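Local coordinates for putative major capsid protein (Cafeteriavirus-dependent mavirus, PDB 6G44), which probably builds the protein shell of the virophage mavirus, as a double jelly-roll major capsid protein that assembles into trimers, at residues Ala354-Leu359 / Ala422-Phe427. Sequence-based numbering, arbitrary orientation.
Sequences AGIIGL and AGSVIF
Ser424 keeps OG beside its own backbone N, at a chi1 of -44°, and this turns the hydroxyl toward the backbone of Ile356. Ile426 holds CG1 opposite its carbonyl carbon and extends the chain at chi2, which carries CD1 across to Ile356. The setting is one jelly-roll of the double jelly-roll capsid protein. Strands 355-363 and 425-428 belong to two different sheets, and the contact joins them across the interior of the sandwich. Near Gly355 and Gly423 the two backbones come within hydrogen-bonding range. Ser424 N donates to Ala354 O at 3.0 Å, tilted 25° out of the carbonyl plane. The N-H of Ile356 runs almost straight to Ser424 OG, with an N-H...O angle of 169°. That hydroxyl also hydrogen-bonds the carbonyl of Phe394, so the buried side chain links two backbone groups besides its own. A water lies within hydrogen-bonding distance of both Ala354 O and Ser424 O. Gly423 has no side chain and its CA lies 3.5 Å from Ala354 O, which lets the two backbones come close. Further along, the polar link gives way to hydrocarbon. The Ile356 side chain packs against Ser424 CB through CG1, while its CG2 branch meets Ile426 CD1 at 3.7 Å. The two isoleucines cross at a slant. Helix 375-384 adds Leu378, which touches both Leu359 and Ile426, and Leu381, which touches Ile426. Between Ile356 and Leu359 a classic beta bulge sets Ile357 and Gly358 together opposite Thr455 of the neighbouring strand. Beyond it, Leu359 again points inward. Leu359 and Ile426 meet tip to tip, with Leu359 CD2 4.0 Å from Ile426 CG2.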
loop_
_atom_site.group_PDB
_atom_site.type_symbol
_atom_site.label_atom_id
_atom_site.label_comp_id
_atom_site.label_asym_id
_atom_site.label_seq_id
_atom_site.Cartn_x
_atom_site.Cartn_y
_atom_site.Cartn_z
ATOM N N ALA C 354 -3.958 19.607 -20.603
ATOM C CA ALA C 354 -4.409 18.919 -21.800
ATOM C C ALA C 354 -4.005 17.438 -21.764
ATOM O O ALA C 354 -3.052 17.064 -21.057
ATOM C CB ALA C 354 -3.843 19.591 -23.056
ATOM N N GLY C 355 -4.709 16.621 -22.556
ATOM C CA GLY C 355 -4.326 15.208 -22.739
ATOM C C GLY C 355 -3.341 15.132 -23.887
ATOM O O GLY C 355 -3.723 15.404 -25.036
ATOM N N ILE C 356 -2.090 14.775 -23.617
ATOM C CA ILE C 356 -1.085 14.705 -24.671
ATOM C C ILE C 356 -1.196 13.329 -25.343
ATOM O O ILE C 356 -1.070 12.299 -24.689
ATOM C CB ILE C 356 0.337 14.952 -24.143
ATOM C CG1 ILE C 356 0.419 16.352 -23.518
ATOM C CG2 ILE C 356 1.372 14.764 -25.265
ATOM C CD1 ILE C 356 1.716 16.653 -22.829
ATOM N N ILE C 357 -1.381 13.342 -26.661
ATOM C CA ILE C 357 -1.553 12.121 -27.460
ATOM C C ILE C 357 -0.364 11.853 -28.379
ATOM O O ILE C 357 -0.263 10.758 -28.935
ATOM C CB ILE C 357 -2.873 12.149 -28.288
ATOM C CG1 ILE C 357 -2.855 13.265 -29.330
ATOM C CG2 ILE C 357 -4.087 12.283 -27.360
ATOM C CD1 ILE C 357 -3.971 13.143 -30.352
ATOM N N GLY C 358 0.541 12.829 -28.518
ATOM C CA GLY C 358 1.735 12.658 -29.323
ATOM C C GLY C 358 2.835 13.586 -28.876
ATOM O O GLY C 358 2.567 14.668 -28.363
ATOM N N LEU C 359 4.067 13.111 -29.023
ATOM C CA LEU C 359 5.245 13.858 -28.661
ATOM C C LEU C 359 6.318 13.619 -29.699
ATOM O O LEU C 359 6.536 12.477 -30.081
ATOM C CB LEU C 359 5.711 13.398 -27.270
ATOM C CG LEU C 359 6.691 14.266 -26.523
ATOM C CD1 LEU C 359 6.124 15.651 -26.236
ATOM C CD2 LEU C 359 7.073 13.564 -25.227
ATOM N N ALA C 422 -7.482 14.795 -15.630
ATOM C CA ALA C 422 -6.804 16.068 -15.379
ATOM C C ALA C 422 -5.772 16.389 -16.450
ATOM O O ALA C 422 -5.466 17.559 -16.684
ATOM C CB ALA C 422 -6.145 16.080 -14.012
ATOM N N GLY C 423 -5.214 15.356 -17.072
ATOM C CA GLY C 423 -4.300 15.521 -18.203
ATOM C C GLY C 423 -2.871 15.112 -17.880
ATOM O O GLY C 423 -2.600 14.541 -16.832
ATOM N N SER C 424 -1.965 15.370 -18.830
ATOM C CA SER C 424 -0.663 14.692 -18.886
ATOM C C SER C 424 0.507 15.465 -18.317
ATOM O O SER C 424 0.623 16.679 -18.504
ATOM C CB SER C 424 -0.293 14.350 -20.326
ATOM O OG SER C 424 -1.367 13.811 -21.061
ATOM N N VAL C 425 1.422 14.731 -17.699
ATOM C CA VAL C 425 2.806 15.193 -17.543
ATOM C C VAL C 425 3.692 14.071 -18.027
ATOM O O VAL C 425 3.561 12.939 -17.563
ATOM C CB VAL C 425 3.175 15.540 -16.085
ATOM C CG1 VAL C 425 4.616 16.005 -15.984
ATOM C CG2 VAL C 425 2.241 16.633 -15.563
ATOM N N ILE C 426 4.575 14.375 -18.972
ATOM C CA ILE C 426 5.473 13.357 -19.530
ATOM C C ILE C 426 6.899 13.624 -19.058
ATOM O O ILE C 426 7.509 14.619 -19.454
ATOM C CB ILE C 426 5.402 13.244 -21.064
ATOM C CG1 ILE C 426 3.981 12.910 -21.512
ATOM C CG2 ILE C 426 6.387 12.183 -21.564
ATOM C CD1 ILE C 426 3.728 13.131 -22.995
ATOM N N PHE C 427 7.429 12.738 -18.238
ATOM C CA PHE C 427 8.803 12.781 -17.769
ATOM C C PHE C 427 9.646 11.914 -18.676
ATOM O O PHE C 427 9.281 10.751 -18.934
ATOM C CB PHE C 427 8.914 12.265 -16.328
ATOM C CG PHE C 427 8.226 13.134 -15.309
ATOM C CD1 PHE C 427 8.866 14.250 -14.788
ATOM C CD2 PHE C 427 6.939 12.835 -14.828
ATOM C CE1 PHE C 427 8.250 15.032 -13.825
ATOM C CE2 PHE C 427 6.341 13.619 -13.849
ATOM C CZ PHE C 427 6.994 14.741 -13.370
HETATM O O HOH W 1 -0.418 18.106 -20.558
#